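PDB 2P90: hypothetical protein Cgl1923 from Corynebacterium glutamicum ATCC 13032, which is of unknown function but belongs to the PAC2 family, whose eukaryotic namesake is a proteasome assembly chaperone. Local coordinates for residues B[111-117]-B[177-182]; B[120-124]-B[182-187]; B[89-94]-B[105-110]. All coordinates share one frame; numbering follows the deposited sequence.

Along the chain, interaction 3 comes first and closes before the other two open; interactions 1 and 2 then alternate, their shared residue being Met-182. Those two, with centres about 9 Å apart, lie along the same pair of helices, 116-129 and 179-189: interaction 1 at their N-terminal ends, interaction 2 further along. Interaction 3 belongs to the hairpin of strands 92-97 and 103-108, with its centre about 14 Å from that of interaction 1 and about 15 Å from that of interaction 2. Packing of Pro-112 CG on Leu-91 CD2 (3.9 Å) and of Val-123 CG2 on Leu-107 CD2 (3.7 Å) ties helix pair and hairpin into one alpha/beta core.

Interaction 1 (B[111-117]-B[177-182]); sequences EPDLRWG and GSASLM
Carboxylate oxygen OE2 of Glu-111 is gripped by several partners. Ala-179 N donates to its anti lone pair at 3.0 Å and 166°, water 1 donates to OE2 at 2.8 Å, and Arg-73 of the second subunit closes a salt bridge on it. The same water accepts from Ser-180 N at 2.7 Å, so the carboxylate reaches two amides of the first helical turn, one directly and one through water. This end of helix 179-189 would be expected to stabilise the negative charge. An extended Glu-111 chain, with CG anti to the backbone N (chi1 169°), carries the carboxylate to the helix start.

Trp-116 supplies the broad apolar surface. Ala-179 CB sits over its five-membered ring in a CH-pi contact, 3.6 Å from the centroid, while Ser-178 C lies above the same face nearer the rim. The indole is fixed from the edge: NE1 donates to Pro-112 O at 2.8 Å, with the oxygen in the ring plane but the donor above the carbonyl plane. An extended Met-182 chain brings SD to 3.7 Å from Trp-116 CB, and its final bend turns CE toward the same carbon.

Ser-178 is the N-cap residue of helix 179-189, and Arg-115 that of helix 116-129. The contact therefore joins two helix starts, with strand 134-143 behind Ser-180 and Leu-181 and the second subunit packing on Trp-116 and Met-182.

Interaction 2 (B[120-124]-B[182-187]); sequences SNAVV and MLEKLL
Ser-120 and Leu-183 mark the closest backbone approach here, 4.8 Å between their CA atoms. Ser-120 CB lies 3.9 Å from Leu-183 CA, a small side chain set directly against the opposing backbone. Its OG is turned back onto its own helix, where it hydrogen-bonds Trp-116 O. Even so, Leu-186 CD2 comes from across the contact to 3.5 Å from Ser-120 OG.

Leu-183 and Leu-186 share one conformation, with CG anti to the backbone N (chi1 -177° in Leu-186) and the same sense of turn at the next bond, yet they reach different targets. Leu-183 spreads both methyls against Val-123, CD2 lying 3.8 Å from Val-123 CG1, and the two side chains cross at about a right angle. Leu-186 instead sends CD2 between Asn-121 and Val-124, touching Asn-121 OD1 at 3.4 Å, and it too crosses both at about a right angle.

The axes of the short helical segments 120-124 and 182-187 cross at -51°, both running broadly the same way. Helix 116-129 belongs to a beta-alpha-beta crossover from strand 103-108 to the parallel strand 134-143, and helix 179-189 leads into strand 194-202, so this is helix-on-helix packing within an alpha/beta fold.

Val-124 presents a single methyl to three leucines. Its chi1 of -28° departs from a staggered rotamer and places CG1 3.5 Å from Leu-186 CD2 and 3.8 Å from Leu-183 CD1, with Leu-187 CD2 a little further off. Val-124 and Leu-183 run antiparallel alongside one another, meeting through CG1 and CD1. Leu-187 also packs on Val-127 and on Val-194 of strand 194-202.

Interaction 3 (B[89-94]-B[105-110]); sequences LNLGLH and LMLSGP
The beta hairpin of strands 92-97 and 103-108 is zipped by two hydrogen-bonded pairs, Gly-92 with Ser-108 and His-94 with Met-106. Gly-92 N donates to Ser-108 O at 3.1 Å, and the return bond from Ser-108 N to Gly-92 O has the same length. In the second pair His-94 N reaches Met-106 O at 2.7 Å, and Met-106 N donates back to His-94 O at 2.9 Å.

Between them Leu-93 and Leu-107 form a non-hydrogen-bonded pair. Leu-93, its CG anti to the backbone N (chi1 -177°), carries CD1 to 4.1 Å from Leu-107 CB. Helix 116-129 covers the face bearing these two leucines, with Phe-119 and Val-123 against Leu-107 and Leu-126 against Leu-93.

Beyond Ser-108 the chain turns a corner at Gly-109, whose phi of 135° and psi of -165° lie in a region open chiefly to glycine; its CA meets Asn-90 O in a CA-H...O contact of 3.4 Å. Pro-110 then sets CD 3.5 Å from Leu-89 O, while Leu-91 CD1 lies 3.4 Å from Pro-110 O. Water 2 donates to Ser-108 O and accepts a weak bond from Asn-90 ND2.

Here the mixed sheet passes from antiparallel pairing (54-61, 92-97, 103-108) to parallel pairing (103-108 with 27-33), an antiparallel beta hairpin built into an alpha/beta sheet.

Interaction 1 (B[111-117]-B[177-182])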
ATOM      1  N   GLU B 111      -6.861  11.379  -3.570  1.00 34.87           N
ATOM      2  CA  GLU B 111      -5.432  11.678  -3.710  1.00 34.87           C
ATOM      3  C   GLU B 111      -4.793  10.479  -4.433  1.00 36.19           C
ATOM      4  O   GLU B 111      -4.965   9.360  -3.973  1.00 36.23           O
ATOM      5  CB  GLU B 111      -4.767  11.842  -2.332  1.00 34.47           C
ATOM      6  CG  GLU B 111      -3.250  11.877  -2.393  1.00 33.52           C
ATOM      7  CD  GLU B 111      -2.564  11.984  -1.045  1.00 35.02           C
ATOM      8  OE1 GLU B 111      -2.914  11.226  -0.099  1.00 32.37           O
ATOM      9  OE2 GLU B 111      -1.639  12.832  -0.945  1.00 35.51           O
ATOM     10  N   PRO B 112      -4.058  10.682  -5.558  1.00 36.39           N
ATOM     11  CA  PRO B 112      -3.360   9.508  -6.183  1.00 36.05           C
ATOM     12  C   PRO B 112      -2.426   8.748  -5.245  1.00 36.00           C
ATOM     13  O   PRO B 112      -1.732   9.383  -4.440  1.00 37.03           O
ATOM     14  CB  PRO B 112      -2.526  10.155  -7.299  1.00 35.51           C
ATOM     15  CG  PRO B 112      -3.367  11.385  -7.685  1.00 37.06           C
ATOM     16  CD  PRO B 112      -3.880  11.920  -6.348  1.00 36.40           C
ATOM     17  N   ASP B 113      -2.395   7.415  -5.346  1.00 35.85           N
ATOM     18  CA  ASP B 113      -1.369   6.624  -4.645  1.00 35.82           C
ATOM     19  C   ASP B 113      -0.019   6.718  -5.410  1.00 35.96           C
ATOM     20  O   ASP B 113       1.050   6.662  -4.805  1.00 35.99           O
ATOM     21  CB  ASP B 113      -1.756   5.146  -4.548  1.00 34.72           C
ATOM     22  CG  ASP B 113      -2.998   4.896  -3.762  1.00 36.45           C
ATOM     23  OD1 ASP B 113      -2.943   4.859  -2.495  1.00 39.47           O
ATOM     24  OD2 ASP B 113      -4.045   4.646  -4.403  1.00 38.06           O
ATOM     25  N   LEU B 114      -0.096   6.873  -6.741  1.00 35.95           N
ATOM     26  CA  LEU B 114       1.051   6.699  -7.623  1.00 35.26           C
ATOM     27  C   LEU B 114       1.337   7.933  -8.482  1.00 36.59           C
ATOM     28  O   LEU B 114       0.454   8.788  -8.703  1.00 35.07           O
ATOM     29  CB  LEU B 114       0.803   5.478  -8.552  1.00 34.92           C
ATOM     30  CG  LEU B 114       0.169   4.193  -7.941  1.00 33.11           C
ATOM     31  CD1 LEU B 114      -0.175   3.195  -9.001  1.00 31.69           C
ATOM     32  CD2 LEU B 114       1.043   3.531  -6.839  1.00 29.99           C
ATOM     33  N   ARG B 115       2.575   7.986  -8.990  1.00 37.22           N
ATOM     34  CA  ARG B 115       2.970   8.958 -10.009  1.00 38.25           C
ATOM     35  C   ARG B 115       2.751  10.448  -9.616  1.00 37.54           C
ATOM     36  O   ARG B 115       2.253  11.244 -10.460  1.00 37.85           O
ATOM     37  CB  ARG B 115       2.216   8.687 -11.318  1.00 38.33           C
ATOM     38  CG  ARG B 115       2.517   7.350 -12.005  1.00 39.55           C
ATOM     39  CD  ARG B 115       2.590   7.595 -13.531  1.00 42.54           C
ATOM     40  NE  ARG B 115       3.254   6.474 -14.098  1.00 44.98           N
ATOM     41  CZ  ARG B 115       4.479   6.427 -14.580  1.00 43.20           C
ATOM     42  NH1 ARG B 115       5.249   7.477 -14.725  1.00 42.38           N
ATOM     43  NH2 ARG B 115       4.916   5.256 -14.930  1.00 48.07           N
ATOM     44  N   TRP B 116       3.124  10.826  -8.390  1.00 35.32           N
ATOM     45  CA  TRP B 116       2.975  12.216  -7.952  1.00 35.34           C
ATOM     46  C   TRP B 116       3.669  13.262  -8.885  1.00 35.81           C
ATOM     47  O   TRP B 116       3.116  14.332  -9.100  1.00 35.65           O
ATOM     48  CB  TRP B 116       3.421  12.380  -6.509  1.00 34.29           C
ATOM     49  CG  TRP B 116       2.455  11.824  -5.474  1.00 34.50           C
ATOM     50  CD1 TRP B 116       1.273  11.105  -5.693  1.00 33.78           C
ATOM     51  CD2 TRP B 116       2.605  11.910  -4.068  1.00 32.09           C
ATOM     52  NE1 TRP B 116       0.699  10.757  -4.487  1.00 32.91           N
ATOM     53  CE2 TRP B 116       1.494  11.235  -3.478  1.00 33.20           C
ATOM     54  CE3 TRP B 116       3.578  12.471  -3.234  1.00 32.34           C
ATOM     55  CZ2 TRP B 116       1.335  11.136  -2.094  1.00 33.43           C
ATOM     56  CZ3 TRP B 116       3.423  12.348  -1.845  1.00 32.04           C
ATOM     57  CH2 TRP B 116       2.318  11.692  -1.300  1.00 33.70           C
ATOM     58  N   GLY B 117       4.839  12.912  -9.453  1.00 35.65           N
ATOM     59  CA  GLY B 117       5.541  13.708 -10.446  1.00 35.46           C
ATOM     60  C   GLY B 117       4.743  13.958 -11.714  1.00 36.61           C
ATOM     61  O   GLY B 117       4.489  15.097 -12.056  1.00 35.74           O
ATOM     62  N   GLY B 177       4.494  13.947   3.313  1.00 43.06           N
ATOM     63  CA  GLY B 177       4.196  14.481   2.014  1.00 41.89           C
ATOM     64  C   GLY B 177       2.850  14.064   1.467  1.00 41.13           C
ATOM     65  O   GLY B 177       2.266  13.042   1.883  1.00 40.03           O
ATOM     66  N   SER B 178       2.343  14.892   0.554  1.00 40.58           N
ATOM     67  CA  SER B 178       1.144  14.553  -0.169  1.00 40.69           C
ATOM     68  C   SER B 178       1.227  15.020  -1.615  1.00 40.36           C
ATOM     69  O   SER B 178       2.123  15.764  -1.992  1.00 40.41           O
ATOM     70  CB  SER B 178      -0.087  15.108   0.528  1.00 41.12           C
ATOM     71  OG  SER B 178      -0.283  16.462   0.209  1.00 41.90           O
ATOM     72  N   ALA B 179       0.312  14.528  -2.434  1.00 40.39           N
ATOM     73  CA  ALA B 179       0.278  14.881  -3.822  1.00 40.36           C
ATOM     74  C   ALA B 179      -0.026  16.353  -3.968  1.00 40.83           C
ATOM     75  O   ALA B 179       0.550  17.019  -4.835  1.00 41.84           O
ATOM     76  CB  ALA B 179      -0.774  14.046  -4.550  1.00 40.58           C
ATOM     77  N   SER B 180      -0.924  16.877  -3.133  1.00 40.83           N
ATOM     78  CA  SER B 180      -1.215  18.308  -3.194  1.00 41.24           C
ATOM     79  C   SER B 180      -0.041  19.222  -2.754  1.00 41.38           C
ATOM     80  O   SER B 180       0.129  20.293  -3.334  1.00 39.76           O
ATOM     81  CB  SER B 180      -2.478  18.641  -2.421  1.00 41.25           C
ATOM     82  OG  SER B 180      -2.308  18.307  -1.061  1.00 42.85           O
ATOM     83  N   LEU B 181       0.725  18.812  -1.733  1.00 41.07           N
ATOM     84  CA  LEU B 181       1.916  19.557  -1.294  1.00 41.92           C
ATOM     85  C   LEU B 181       2.987  19.590  -2.394  1.00 42.61           C
ATOM     86  O   LEU B 181       3.565  20.651  -2.678  1.00 43.63           O
ATOM     87  CB  LEU B 181       2.487  18.991   0.002  1.00 41.51           C
ATOM     88  CG  LEU B 181       1.640  19.322   1.245  1.00 42.24           C
ATOM     89  CD1 LEU B 181       1.945  18.413   2.388  1.00 40.05           C
ATOM     90  CD2 LEU B 181       1.821  20.797   1.670  1.00 38.69           C
ATOM     91  N   MET B 182       3.193  18.452  -3.064  1.00 42.73           N
ATOM     92  CA  MET B 182       4.084  18.399  -4.229  1.00 41.50           C
ATOM     93  C   MET B 182       3.583  19.381  -5.294  1.00 42.38           C
ATOM     94  O   MET B 182       4.376  20.080  -5.928  1.00 43.38           O
ATOM     95  CB  MET B 182       4.181  16.966  -4.823  1.00 40.56           C
ATOM     96  CG  MET B 182       5.232  16.864  -5.964  1.00 40.41           C
ATOM     97  SD  MET B 182       5.642  15.272  -6.744  1.00 37.18           S
ATOM     98  CE  MET B 182       6.445  14.462  -5.382  1.00 35.91           C
TER
HETATM   99  O   HOH W   1      -2.661  15.355  -1.656  1.00 41.21           O

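Interaction 2 (B[120-124]-B[182-187])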
ATOM      1  N   SER B 120       1.364  15.939 -10.645  1.00 39.35           N
ATOM      2  CA  SER B 120       1.491  17.349 -10.372  1.00 39.83           C
ATOM      3  C   SER B 120       1.868  18.109 -11.662  1.00 39.81           C
ATOM      4  O   SER B 120       1.331  19.176 -11.917  1.00 39.74           O
ATOM      5  CB  SER B 120       2.481  17.551  -9.253  1.00 39.73           C
ATOM      6  OG  SER B 120       3.747  17.295  -9.756  1.00 41.48           O
ATOM      7  N   ASN B 121       2.703  17.525 -12.524  1.00 40.01           N
ATOM      8  CA  ASN B 121       2.901  18.088 -13.855  1.00 40.76           C
ATOM      9  C   ASN B 121       1.653  18.164 -14.744  1.00 40.74           C
ATOM     10  O   ASN B 121       1.481  19.132 -15.434  1.00 40.30           O
ATOM     11  CB  ASN B 121       4.076  17.432 -14.571  1.00 41.37           C
ATOM     12  CG  ASN B 121       5.417  17.868 -13.979  1.00 44.71           C
ATOM     13  OD1 ASN B 121       5.774  19.042 -14.031  1.00 50.73           O
ATOM     14  ND2 ASN B 121       6.157  16.932 -13.416  1.00 46.02           N
ATOM     15  N   ALA B 122       0.804  17.139 -14.736  1.00 40.96           N
ATOM     16  CA  ALA B 122      -0.419  17.151 -15.513  1.00 41.69           C
ATOM     17  C   ALA B 122      -1.367  18.238 -14.993  1.00 42.88           C
ATOM     18  O   ALA B 122      -2.082  18.911 -15.778  1.00 42.13           O
ATOM     19  CB  ALA B 122      -1.100  15.778 -15.453  1.00 41.31           C
ATOM     20  N   VAL B 123      -1.371  18.409 -13.666  1.00 43.26           N
ATOM     21  CA  VAL B 123      -2.207  19.431 -13.078  1.00 43.87           C
ATOM     22  C   VAL B 123      -1.725  20.855 -13.437  1.00 45.19           C
ATOM     23  O   VAL B 123      -2.554  21.729 -13.755  1.00 44.64           O
ATOM     24  CB  VAL B 123      -2.488  19.234 -11.569  1.00 43.42           C
ATOM     25  CG1 VAL B 123      -3.282  20.431 -11.050  1.00 42.15           C
ATOM     26  CG2 VAL B 123      -3.316  17.971 -11.365  1.00 42.31           C
ATOM     27  N   VAL B 124      -0.411  21.074 -13.437  1.00 46.35           N
ATOM     28  CA  VAL B 124       0.063  22.360 -13.889  1.00 47.79           C
ATOM     29  C   VAL B 124      -0.201  22.631 -15.368  1.00 48.12           C
ATOM     30  O   VAL B 124      -0.532  23.753 -15.698  1.00 48.68           O
ATOM     31  CB  VAL B 124       1.482  22.798 -13.401  1.00 47.75           C
ATOM     32  CG1 VAL B 124       1.843  22.175 -12.073  1.00 47.10           C
ATOM     33  CG2 VAL B 124       2.512  22.521 -14.422  1.00 51.07           C
ATOM     34  N   MET B 182       3.193  18.452  -3.064  1.00 42.73           N
ATOM     35  CA  MET B 182       4.084  18.399  -4.229  1.00 41.50           C
ATOM     36  C   MET B 182       3.583  19.381  -5.294  1.00 42.38           C
ATOM     37  O   MET B 182       4.376  20.080  -5.928  1.00 43.38           O
ATOM     38  CB  MET B 182       4.181  16.966  -4.823  1.00 40.56           C
ATOM     39  CG  MET B 182       5.232  16.864  -5.964  1.00 40.41           C
ATOM     40  SD  MET B 182       5.642  15.272  -6.744  1.00 37.18           S
ATOM     41  CE  MET B 182       6.445  14.462  -5.382  1.00 35.91           C
ATOM     42  N   LEU B 183       2.273  19.405  -5.521  1.00 42.40           N
ATOM     43  CA  LEU B 183       1.725  20.255  -6.559  1.00 43.32           C
ATOM     44  C   LEU B 183       1.928  21.740  -6.190  1.00 44.28           C
ATOM     45  O   LEU B 183       2.283  22.566  -7.059  1.00 43.66           O
ATOM     46  CB  LEU B 183       0.256  19.931  -6.791  1.00 42.45           C
ATOM     47  CG  LEU B 183      -0.613  20.931  -7.542  1.00 43.21           C
ATOM     48  CD1 LEU B 183      -0.158  21.103  -8.997  1.00 41.14           C
ATOM     49  CD2 LEU B 183      -2.134  20.552  -7.447  1.00 44.12           C
ATOM     50  N   GLU B 184       1.738  22.042  -4.903  1.00 45.40           N
ATOM     51  CA  GLU B 184       1.978  23.378  -4.353  1.00 48.16           C
ATOM     52  C   GLU B 184       3.397  23.811  -4.624  1.00 49.04           C
ATOM     53  O   GLU B 184       3.596  24.865  -5.199  1.00 50.17           O
ATOM     54  CB  GLU B 184       1.730  23.443  -2.844  1.00 48.18           C
ATOM     55  CG  GLU B 184       0.277  23.423  -2.463  1.00 49.01           C
ATOM     56  CD  GLU B 184       0.095  23.859  -1.044  1.00 53.17           C
ATOM     57  OE1 GLU B 184       0.505  25.017  -0.739  1.00 59.66           O
ATOM     58  OE2 GLU B 184      -0.468  23.085  -0.242  1.00 49.87           O
ATOM     59  N   LYS B 185       4.371  22.989  -4.232  1.00 49.97           N
ATOM     60  CA  LYS B 185       5.769  23.305  -4.469  1.00 50.48           C
ATOM     61  C   LYS B 185       6.092  23.530  -5.946  1.00 50.70           C
ATOM     62  O   LYS B 185       6.877  24.404  -6.269  1.00 51.24           O
ATOM     63  CB  LYS B 185       6.692  22.253  -3.854  1.00 50.92           C
ATOM     64  CG  LYS B 185       8.017  22.856  -3.393  1.00 52.72           C
ATOM     65  CD  LYS B 185       9.021  21.805  -2.969  1.00 56.17           C
ATOM     66  CE  LYS B 185      10.442  22.385  -2.991  1.00 56.02           C
ATOM     67  NZ  LYS B 185      10.812  22.946  -4.331  1.00 57.65           N
ATOM     68  N   LEU B 186       5.474  22.769  -6.846  1.00 50.75           N
ATOM     69  CA  LEU B 186       5.741  22.937  -8.280  1.00 50.39           C
ATOM     70  C   LEU B 186       5.126  24.237  -8.871  1.00 50.44           C
ATOM     71  O   LEU B 186       5.679  24.854  -9.796  1.00 49.85           O
ATOM     72  CB  LEU B 186       5.249  21.711  -9.041  1.00 49.66           C
ATOM     73  CG  LEU B 186       5.482  21.615 -10.546  1.00 50.78           C
ATOM     74  CD1 LEU B 186       6.991  21.540 -10.900  1.00 52.44           C
ATOM     75  CD2 LEU B 186       4.740  20.420 -11.110  1.00 50.25           C
ATOM     76  N   LEU B 187       3.971  24.626  -8.344  1.00 50.62           N
ATOM     77  CA  LEU B 187       3.291  25.843  -8.771  1.00 50.90           C
ATOM     78  C   LEU B 187       4.143  27.017  -8.319  1.00 51.56           C
ATOM     79  O   LEU B 187       4.519  27.837  -9.139  1.00 51.76           O
ATOM     80  CB  LEU B 187       1.847  25.913  -8.231  1.00 49.99           C
ATOM     81  CG  LEU B 187       0.808  25.078  -8.988  1.00 48.26           C
ATOM     82  CD1 LEU B 187      -0.474  24.797  -8.204  1.00 48.19           C
ATOM     83  CD2 LEU B 187       0.487  25.709 -10.334  1.00 49.37           C
TER

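Interaction 3 (B[89-94]-B[105-110])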
ATOM      1  N   LEU B  89     -14.724   6.227  -8.356  1.00 46.03           N
ATOM      2  CA  LEU B  89     -13.603   6.948  -7.734  1.00 45.43           C
ATOM      3  C   LEU B  89     -13.022   7.989  -8.683  1.00 43.81           C
ATOM      4  O   LEU B  89     -11.815   8.089  -8.821  1.00 42.35           O
ATOM      5  CB  LEU B  89     -12.482   5.997  -7.248  1.00 44.73           C
ATOM      6  CG  LEU B  89     -12.328   5.453  -5.828  1.00 48.21           C
ATOM      7  CD1 LEU B  89     -10.838   5.241  -5.500  1.00 52.39           C
ATOM      8  CD2 LEU B  89     -12.935   6.268  -4.719  1.00 47.56           C
ATOM      9  N   ASN B  90     -13.899   8.742  -9.345  1.00 44.21           N
ATOM     10  CA  ASN B  90     -13.475   9.743 -10.324  1.00 44.15           C
ATOM     11  C   ASN B  90     -12.659  10.840  -9.676  1.00 42.75           C
ATOM     12  O   ASN B  90     -13.075  11.433  -8.703  1.00 42.24           O
ATOM     13  CB  ASN B  90     -14.660  10.342 -11.085  1.00 45.46           C
ATOM     14  CG  ASN B  90     -14.231  11.452 -12.085  1.00 50.30           C
ATOM     15  OD1 ASN B  90     -13.621  11.188 -13.156  1.00 52.74           O
ATOM     16  ND2 ASN B  90     -14.562  12.702 -11.735  1.00 55.23           N
ATOM     17  N   LEU B  91     -11.449  11.022 -10.191  1.00 42.24           N
ATOM     18  CA  LEU B  91     -10.613  12.159  -9.903  1.00 41.44           C
ATOM     19  C   LEU B  91     -10.815  13.013 -11.150  1.00 41.39           C
ATOM     20  O   LEU B  91     -10.333  12.672 -12.225  1.00 41.44           O
ATOM     21  CB  LEU B  91      -9.141  11.727  -9.745  1.00 41.63           C
ATOM     22  CG  LEU B  91      -8.035  12.781  -9.515  1.00 40.64           C
ATOM     23  CD1 LEU B  91      -8.225  13.508  -8.188  1.00 38.46           C
ATOM     24  CD2 LEU B  91      -6.703  12.147  -9.528  1.00 40.36           C
ATOM     25  N   GLY B  92     -11.575  14.091 -11.024  1.00 41.00           N
ATOM     26  CA  GLY B  92     -11.899  14.896 -12.169  1.00 40.49           C
ATOM     27  C   GLY B  92     -11.691  16.361 -11.910  1.00 40.81           C
ATOM     28  O   GLY B  92     -11.670  16.802 -10.763  1.00 41.06           O
ATOM     29  N   LEU B  93     -11.516  17.101 -13.003  1.00 41.16           N
ATOM     30  CA  LEU B  93     -11.502  18.549 -13.008  1.00 40.85           C
ATOM     31  C   LEU B  93     -12.850  19.020 -13.529  1.00 41.25           C
ATOM     32  O   LEU B  93     -13.314  18.581 -14.607  1.00 40.26           O
ATOM     33  CB  LEU B  93     -10.376  19.059 -13.909  1.00 40.97           C
ATOM     34  CG  LEU B  93     -10.179  20.577 -13.982  1.00 40.79           C
ATOM     35  CD1 LEU B  93      -9.855  21.113 -12.601  1.00 40.81           C
ATOM     36  CD2 LEU B  93      -9.045  20.910 -14.941  1.00 40.03           C
ATOM     37  N   HIS B  94     -13.492  19.883 -12.744  1.00 41.40           N
ATOM     38  CA  HIS B  94     -14.832  20.404 -13.098  1.00 41.51           C
ATOM     39  C   HIS B  94     -14.830  21.898 -13.205  1.00 41.59           C
ATOM     40  O   HIS B  94     -14.040  22.570 -12.514  1.00 40.64           O
ATOM     41  CB  HIS B  94     -15.884  20.061 -12.050  1.00 41.53           C
ATOM     42  CG  HIS B  94     -16.090  18.596 -11.869  1.00 42.98           C
ATOM     43  ND1 HIS B  94     -15.342  17.845 -10.981  1.00 44.29           N
ATOM     44  CD2 HIS B  94     -16.953  17.740 -12.462  1.00 42.22           C
ATOM     45  CE1 HIS B  94     -15.738  16.588 -11.038  1.00 43.70           C
ATOM     46  NE2 HIS B  94     -16.711  16.499 -11.930  1.00 43.88           N
ATOM     47  N   LEU B 105     -12.995  26.469 -10.805  1.00 43.92           N
ATOM     48  CA  LEU B 105     -12.510  25.140 -11.113  1.00 43.34           C
ATOM     49  C   LEU B 105     -12.295  24.307  -9.851  1.00 42.71           C
ATOM     50  O   LEU B 105     -11.789  24.777  -8.821  1.00 42.44           O
ATOM     51  CB  LEU B 105     -11.227  25.251 -11.928  1.00 42.20           C
ATOM     52  CG  LEU B 105     -11.367  25.121 -13.421  1.00 43.62           C
ATOM     53  CD1 LEU B 105     -12.547  25.846 -14.021  1.00 43.88           C
ATOM     54  CD2 LEU B 105     -10.040  25.493 -14.127  1.00 44.20           C
ATOM     55  N   MET B 106     -12.669  23.051  -9.955  1.00 41.97           N
ATOM     56  CA  MET B 106     -12.458  22.125  -8.877  1.00 41.79           C
ATOM     57  C   MET B 106     -11.793  20.807  -9.363  1.00 40.92           C
ATOM     58  O   MET B 106     -12.239  20.154 -10.318  1.00 40.49           O
ATOM     59  CB  MET B 106     -13.789  21.883  -8.144  1.00 41.28           C
ATOM     60  CG  MET B 106     -13.653  20.938  -6.969  1.00 43.73           C
ATOM     61  SD  MET B 106     -14.984  21.080  -5.751  1.00 41.39           S
ATOM     62  CE  MET B 106     -13.985  21.684  -4.448  1.00 44.10           C
ATOM     63  N   LEU B 107     -10.693  20.465  -8.708  1.00 40.44           N
ATOM     64  CA  LEU B 107     -10.076  19.169  -8.861  1.00 39.36           C
ATOM     65  C   LEU B 107     -10.356  18.383  -7.585  1.00 38.88           C
ATOM     66  O   LEU B 107      -9.869  18.713  -6.503  1.00 37.72           O
ATOM     67  CB  LEU B 107      -8.570  19.275  -9.115  1.00 39.63           C
ATOM     68  CG  LEU B 107      -7.818  17.947  -9.208  1.00 38.66           C
ATOM     69  CD1 LEU B 107      -8.217  17.198 -10.484  1.00 37.01           C
ATOM     70  CD2 LEU B 107      -6.307  18.206  -9.156  1.00 38.62           C
ATOM     71  N   SER B 108     -11.181  17.354  -7.726  1.00 38.30           N
ATOM     72  CA  SER B 108     -11.549  16.604  -6.574  1.00 38.97           C
ATOM     73  C   SER B 108     -11.633  15.122  -6.896  1.00 37.88           C
ATOM     74  O   SER B 108     -11.815  14.741  -8.023  1.00 38.22           O
ATOM     75  CB  SER B 108     -12.856  17.137  -6.004  1.00 38.59           C
ATOM     76  OG  SER B 108     -13.934  16.878  -6.882  1.00 41.24           O
ATOM     77  N   GLY B 109     -11.532  14.312  -5.866  1.00 37.45           N
ATOM     78  CA  GLY B 109     -11.581  12.855  -5.993  1.00 37.47           C
ATOM     79  C   GLY B 109     -10.441  12.346  -5.132  1.00 36.74           C
ATOM     80  O   GLY B 109      -9.933  13.105  -4.322  1.00 36.62           O
ATOM     81  N   PRO B 110     -10.045  11.064  -5.289  1.00 37.09           N
ATOM     82  CA  PRO B 110      -8.986  10.502  -4.421  1.00 37.15           C
ATOM     83  C   PRO B 110      -7.594  11.100  -4.653  1.00 36.62           C
ATOM     84  O   PRO B 110      -7.193  11.286  -5.828  1.00 35.99           O
ATOM     85  CB  PRO B 110      -8.958   9.036  -4.853  1.00 37.95           C
ATOM     86  CG  PRO B 110      -9.475   9.063  -6.288  1.00 37.25           C
ATOM     87  CD  PRO B 110     -10.570  10.045  -6.224  1.00 36.40           C
TER
HETATM   88  O   HOH W   2     -14.494  14.155  -9.340  1.00 42.86           O